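Local coordinates for protein hydrolase, haloacid dehalogenase-like family (Pseudomonas syringae pv. tomato, PDB 3S6J) that probably hydrolyses phosphate esters, perhaps sugar phosphates, using a domain of the haloacid dehalogenase type that binds calcium ions, at residues Asp172-Met177 / Ile197-Arg202; Gly189-Gly194 / Val208-Leu213. All blocks are in the same frame, centred on the assembly; numbering follows the deposited sequence.

Contact 1 (Asp172-Met177 / Ile197-Arg202); sequences DAIWDM and IGELER. With CA (calcium ion), chain M.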
loop_
_atom_site.group_PDB
_atom_site.type_symbol
_atom_site.label_atom_id
_atom_site.label_comp_id
_atom_site.label_asym_id
_atom_site.label_seq_id
_atom_site.Cartn_x
_atom_site.Cartn_y
_atom_site.Cartn_z
ATOM N N ASP E 172 7.674 -9.850 -3.172
ATOM C CA ASP E 172 7.261 -8.720 -2.353
ATOM C C ASP E 172 5.893 -8.969 -1.764
ATOM O O ASP E 172 5.374 -8.127 -1.038
ATOM C CB ASP E 172 7.177 -7.443 -3.191
ATOM C CG ASP E 172 6.058 -7.501 -4.204
ATOM O OD1 ASP E 172 6.043 -8.463 -4.978
ATOM O OD2 ASP E 172 5.182 -6.617 -4.225
ATOM N N ALA E 173 5.289 -10.112 -2.090
ATOM C CA ALA E 173 3.920 -10.357 -1.663
ATOM C C ALA E 173 3.753 -11.646 -0.846
ATOM O O ALA E 173 4.495 -12.625 -1.005
ATOM C CB ALA E 173 2.975 -10.330 -2.876
ATOM N N ILE E 174 2.783 -11.610 0.056
ATOM C CA ILE E 174 2.315 -12.781 0.777
ATOM C C ILE E 174 2.272 -13.963 -0.194
ATOM O O ILE E 174 2.738 -15.060 0.102
ATOM C CB ILE E 174 0.899 -12.467 1.352
ATOM C CG1 ILE E 174 1.019 -11.716 2.692
ATOM C CG2 ILE E 174 0.067 -13.708 1.498
ATOM C CD1 ILE E 174 -0.319 -11.038 3.130
ATOM N N TRP E 175 1.749 -13.701 -1.387
ATOM C CA TRP E 175 1.537 -14.731 -2.396
ATOM C C TRP E 175 2.801 -15.394 -2.913
ATOM O O TRP E 175 2.775 -16.576 -3.183
ATOM C CB TRP E 175 0.676 -14.165 -3.529
ATOM C CG TRP E 175 -0.395 -13.325 -2.934
ATOM C CD1 TRP E 175 -0.541 -11.979 -3.052
ATOM C CD2 TRP E 175 -1.427 -13.768 -2.040
ATOM N NE1 TRP E 175 -1.618 -11.558 -2.318
ATOM C CE2 TRP E 175 -2.183 -12.637 -1.686
ATOM C CE3 TRP E 175 -1.790 -15.015 -1.513
ATOM C CZ2 TRP E 175 -3.293 -12.707 -0.829
ATOM C CZ3 TRP E 175 -2.898 -15.090 -0.675
ATOM C CH2 TRP E 175 -3.632 -13.938 -0.337
ATOM N N ASP E 176 3.900 -14.642 -3.031
ATOM C CA ASP E 176 5.215 -15.205 -3.386
ATOM C C ASP E 176 5.738 -16.116 -2.287
ATOM O O ASP E 176 6.291 -17.180 -2.560
ATOM C CB ASP E 176 6.267 -14.093 -3.599
ATOM C CG ASP E 176 5.961 -13.199 -4.789
ATOM O OD1 ASP E 176 5.504 -12.065 -4.556
ATOM O OD2 ASP E 176 6.195 -13.607 -5.951
HETATM N N MSE E 177 5.582 -15.676 -1.042
HETATM C CA MSE E 177 6.071 -16.425 0.106
HETATM C C MSE E 177 5.281 -17.717 0.297
HETATM O O MSE E 177 5.858 -18.784 0.505
HETATM C CB MSE E 177 6.025 -15.568 1.378
HETATM C CG MSE E 177 6.924 -14.336 1.349
HETATM SE SE MSE E 177 8.781 -14.809 0.890
HETATM C CE MSE E 177 8.761 -14.296 -0.982
ATOM N N ILE E 197 6.620 -6.243 7.086
ATOM C CA ILE E 197 7.499 -7.316 7.491
ATOM C C ILE E 197 6.701 -8.411 8.191
ATOM O O ILE E 197 6.914 -9.607 7.943
ATOM C CB ILE E 197 8.642 -6.771 8.384
ATOM C CG1 ILE E 197 9.619 -7.877 8.771
ATOM C CG2 ILE E 197 8.088 -6.084 9.636
ATOM C CD1 ILE E 197 10.988 -7.306 9.137
ATOM N N GLY E 198 5.740 -7.997 9.016
ATOM C CA GLY E 198 4.791 -8.921 9.642
ATOM C C GLY E 198 4.067 -9.853 8.672
ATOM O O GLY E 198 4.134 -11.066 8.817
ATOM N N GLU E 199 3.387 -9.288 7.681
ATOM C CA GLU E 199 2.671 -10.088 6.690
ATOM C C GLU E 199 3.567 -11.092 5.985
ATOM O O GLU E 199 3.200 -12.270 5.826
ATOM C CB GLU E 199 2.059 -9.195 5.617
ATOM C CG GLU E 199 1.190 -8.101 6.130
ATOM C CD GLU E 199 0.704 -7.192 5.012
ATOM O OE1 GLU E 199 1.350 -6.154 4.737
ATOM O OE2 GLU E 199 -0.317 -7.529 4.387
ATOM N N LEU E 200 4.720 -10.607 5.528
ATOM C CA LEU E 200 5.670 -11.423 4.775
ATOM C C LEU E 200 6.263 -12.564 5.609
ATOM O O LEU E 200 6.427 -13.684 5.098
ATOM C CB LEU E 200 6.771 -10.556 4.148
ATOM C CG LEU E 200 6.343 -9.612 3.013
ATOM C CD1 LEU E 200 7.325 -8.463 2.795
ATOM C CD2 LEU E 200 6.157 -10.411 1.717
ATOM N N GLU E 201 6.576 -12.282 6.877
ATOM C CA GLU E 201 7.039 -13.313 7.814
ATOM C C GLU E 201 5.957 -14.350 8.072
ATOM O O GLU E 201 6.231 -15.530 8.099
ATOM C CB GLU E 201 7.487 -12.695 9.155
ATOM C CG GLU E 201 8.888 -12.081 9.103
ATOM C CD GLU E 201 9.261 -11.331 10.369
ATOM O OE1 GLU E 201 8.381 -11.084 11.223
ATOM O OE2 GLU E 201 10.442 -10.982 10.508
ATOM N N ARG E 202 4.721 -13.908 8.254
ATOM C CA ARG E 202 3.636 -14.852 8.486
ATOM C C ARG E 202 3.291 -15.690 7.252
ATOM O O ARG E 202 2.774 -16.781 7.378
ATOM C CB ARG E 202 2.413 -14.139 9.056
ATOM C CG ARG E 202 2.551 -13.949 10.548
ATOM C CD ARG E 202 1.948 -12.654 11.030
ATOM N NE ARG E 202 0.559 -12.808 11.428
ATOM C CZ ARG E 202 -0.471 -12.444 10.677
ATOM N NH1 ARG E 202 -0.263 -11.914 9.475
ATOM N NH2 ARG E 202 -1.711 -12.615 11.134
HETATM CA CA CA M . 4.678 -8.848 -6.920
HETATM O O HOH W 1 2.801 -7.550 -5.533
HETATM O O HOH W 2 3.846 -11.001 -6.179
HETATM O O HOH W 3 2.777 -8.945 -8.616
#

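Contact 2 (Gly189-Gly194 / Val208-Leu213); sequences GLLSGG and VYEDPL. With CA (calcium ion), chain N.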
loop_
_atom_site.group_PDB
_atom_site.type_symbol
_atom_site.label_atom_id
_atom_site.label_comp_id
_atom_site.label_asym_id
_atom_site.label_seq_id
_atom_site.Cartn_x
_atom_site.Cartn_y
_atom_site.Cartn_z
ATOM N N GLY E 189 11.465 -11.904 1.483
ATOM C CA GLY E 189 10.490 -10.885 1.148
ATOM C C GLY E 189 11.075 -9.486 1.069
ATOM O O GLY E 189 12.000 -9.161 1.825
ATOM N N LEU E 190 10.527 -8.675 0.163
ATOM C CA LEU E 190 10.921 -7.273 -0.022
ATOM C C LEU E 190 9.758 -6.349 0.320
ATOM O O LEU E 190 8.595 -6.638 -0.018
ATOM C CB LEU E 190 11.338 -7.018 -1.471
ATOM C CG LEU E 190 12.789 -7.255 -1.912
ATOM C CD1 LEU E 190 13.374 -8.484 -1.292
ATOM C CD2 LEU E 190 12.954 -7.266 -3.452
ATOM N N LEU E 191 10.071 -5.228 0.964
ATOM C CA LEU E 191 9.066 -4.241 1.342
ATOM C C LEU E 191 8.617 -3.354 0.170
ATOM O O LEU E 191 7.689 -2.546 0.316
ATOM C CB LEU E 191 9.588 -3.359 2.483
ATOM C CG LEU E 191 10.080 -4.074 3.752
ATOM C CD1 LEU E 191 10.575 -3.047 4.775
ATOM C CD2 LEU E 191 8.959 -4.940 4.351
ATOM N N SER E 192 9.260 -3.515 -0.986
ATOM C CA SER E 192 9.076 -2.579 -2.099
ATOM C C SER E 192 7.717 -2.696 -2.823
ATOM O O SER E 192 7.370 -1.842 -3.658
ATOM C CB SER E 192 10.251 -2.659 -3.087
ATOM O OG SER E 192 10.613 -3.999 -3.370
ATOM N N GLY E 193 6.955 -3.734 -2.485
ATOM C CA GLY E 193 5.605 -3.905 -3.011
ATOM C C GLY E 193 4.536 -3.408 -2.049
ATOM O O GLY E 193 3.339 -3.618 -2.250
ATOM N N GLY E 194 4.960 -2.753 -0.983
ATOM C CA GLY E 194 4.034 -2.259 0.018
ATOM C C GLY E 194 3.522 -3.233 1.092
ATOM O O GLY E 194 2.809 -2.795 1.957
ATOM N N VAL E 208 13.486 -10.578 5.533
ATOM C CA VAL E 208 12.824 -9.528 4.799
ATOM C C VAL E 208 13.767 -8.320 4.624
ATOM O O VAL E 208 14.383 -7.871 5.578
ATOM C CB VAL E 208 11.541 -9.093 5.519
ATOM C CG1 VAL E 208 11.050 -7.745 4.971
ATOM C CG2 VAL E 208 10.476 -10.189 5.426
ATOM N N TYR E 209 13.875 -7.821 3.393
ATOM C CA TYR E 209 14.702 -6.661 3.092
ATOM C C TYR E 209 13.866 -5.545 2.484
ATOM O O TYR E 209 12.746 -5.781 1.984
ATOM C CB TYR E 209 15.825 -7.071 2.141
ATOM C CG TYR E 209 16.660 -8.177 2.735
ATOM C CD1 TYR E 209 17.522 -7.928 3.814
ATOM C CD2 TYR E 209 16.575 -9.462 2.249
ATOM C CE1 TYR E 209 18.277 -8.928 4.377
ATOM C CE2 TYR E 209 17.325 -10.479 2.816
ATOM C CZ TYR E 209 18.170 -10.198 3.875
ATOM O OH TYR E 209 18.896 -11.215 4.421
ATOM N N GLU E 210 14.400 -4.330 2.501
ATOM C CA GLU E 210 13.666 -3.200 1.945
ATOM C C GLU E 210 13.385 -3.347 0.466
ATOM O O GLU E 210 12.239 -3.202 0.017
ATOM C CB GLU E 210 14.407 -1.903 2.190
ATOM C CG GLU E 210 14.466 -1.565 3.654
ATOM C CD GLU E 210 15.129 -0.239 3.907
ATOM O OE1 GLU E 210 15.922 0.206 3.049
ATOM O OE2 GLU E 210 14.853 0.364 4.966
ATOM N N ASP E 211 14.443 -3.629 -0.281
ATOM C CA ASP E 211 14.406 -3.568 -1.725
ATOM C C ASP E 211 15.617 -4.357 -2.266
ATOM O O ASP E 211 16.357 -4.952 -1.491
ATOM C CB ASP E 211 14.339 -2.098 -2.200
ATOM C CG ASP E 211 15.481 -1.233 -1.635
ATOM O OD1 ASP E 211 16.543 -1.802 -1.297
ATOM O OD2 ASP E 211 15.322 0.007 -1.517
ATOM N N PRO E 212 15.783 -4.420 -3.601
ATOM C CA PRO E 212 16.869 -5.265 -4.118
ATOM C C PRO E 212 18.244 -4.832 -3.615
ATOM O O PRO E 212 19.088 -5.692 -3.388
ATOM C CB PRO E 212 16.761 -5.097 -5.637
ATOM C CG PRO E 212 15.303 -4.722 -5.862
ATOM C CD PRO E 212 14.904 -3.906 -4.669
ATOM N N LEU E 213 18.447 -3.530 -3.416
ATOM C CA LEU E 213 19.735 -3.031 -2.947
ATOM C C LEU E 213 19.977 -3.544 -1.544
ATOM O O LEU E 213 21.086 -3.986 -1.210
ATOM C CB LEU E 213 19.794 -1.500 -2.969
ATOM C CG LEU E 213 21.100 -0.800 -2.541
ATOM C CD1 LEU E 213 22.261 -1.141 -3.468
ATOM C CD2 LEU E 213 20.933 0.725 -2.494
HETATM CA CA CA N . 1.295 -2.086 3.531
HETATM O O HOH W 4 2.715 -0.443 4.826
HETATM O O HOH W 5 1.955 0.612 2.874
HETATM O O HOH W 6 -0.197 -4.095 2.867
HETATM O O HOH W 7 0.494 -4.117 5.207
#

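Contact 1 (Asp172-Met177 / Ile197-Arg202)
Leu-200 presses its CD2 methyl onto the backbone of Asp-172 and Ala-173, where strand 167-171 gives way to helix 174-182. The contact joins two neighbouring helices on one face of the Rossmann-like parallel sheet of the haloacid dehalogenase fold. Packing is tight here: with CG beside its own backbone N (chi1 -68°), Leu-200 brings CD2 to 3.7 Å from Asp-172 O and equally near Ala-173 C. A branched, apolar leucine suits a place walled by main chain. One turn on, the flexible selenomethionine Met-177 bends over it, its CG 4.0 Å from Leu-200 CD2, and continues toward Ala-203 and Ala-205.

The other flank is looser and partly exposed. Ile-174 crosses Glu-199 at about a right angle, its CD1 3.9 Å from Glu-199 CB and 3.7 Å from Glu-199 OE2. Glu-199 thus offers its CB methylene to the isoleucine; its carboxylate lies near the second calcium, and the side chain packs on Asp-196 of the second subunit. No hydrogen bond passes between 172-177 and 197-202.

Asp-172 turns from helix 197-202 to bind the first calcium through OD1 (2.4 Å), with Asp-12 and Asp-14. Behind it, Asp-176 OD1 accepts the N-H of the N-cap residue Ala-173 at 3.2 Å with its anti lone pair, and also a hydrogen from a calcium-bound water.

Contact 2 (Gly189-Gly194 / Val208-Leu213)
With CG opposite its carbonyl carbon (chi1 -55°), Leu-191 turns CD2 toward Val-208, whose CG1 stands anti to the backbone N (chi1 164°). The two side chains cross at about a right angle, and Leu-191 CD2 meets Val-208 CG1 at 3.6 Å. Beneath this apolar touch runs a short parallel pairing, Gly-189 beside Val-208 and Leu-190 beside Tyr-209. Tyr-209 grips the partner strand through both its backbone groups: its N donates to Gly-189 O at 2.8 Å, and its O accepts from Leu-191 N at 2.9 Å, in the carbonyl plane. A CA-H...O contact supplements each bond, Val-208 CA to Gly-189 O and Leu-190 CA to Tyr-209 O, both at 3.1 Å. Gly-189 has no side chain to crowd Val-208 CG2, which lies on the face where one would point.

On the face that bears Leu-190 and Tyr-209, Leu-190 CD2 reaches Pro-212 CD at 4.1 Å; the rigid ring suits the first turn of its helix, for which Asp-211 is the N-cap, its OD1 accepting from Asp-214 N. Ser-192 OG hydrogen-bonds to Gly-15 O. Beyond it Gly-194, in a left-handed conformation that glycine adopts easily, binds calcium through O at 2.3 Å, sharing the ion with Gly-194 of the second subunit.

Glu-210 and Asp-211 both bridge to Arg-43 of that subunit. The pairing closes the beta-alpha-beta unit of strand 186-190, helix 197-202 and edge strand 207-209, with Val-208 under Ile-197 and Leu-200 and Leu-190 against Leu-215 of helix 212-217.

How the contacts relate
Both contacts are largely buried, and both reach the second subunit at one margin. They interlock along the chain: helix 174-182 leads into strand 186-190, which is followed by helix 197-202 and strand 207-209. Contact 1 is helix packing above the sheet, mostly methyl and methylene groups, partly against main-chain carbonyls, without hydrogen bonds across it; contact 2 lies in the sheet edge, where backbone hydrogen bonds set the register and side chains fill in around them. They meet where Leu-200 CD1 lies 3.6 Å from Leu-190 O. Calcium chemistry differs too: contact 1 contributes a carboxylate to the presumed active site, whereas contact 2 supplies a main-chain carbonyl to an ion at the subunit boundary.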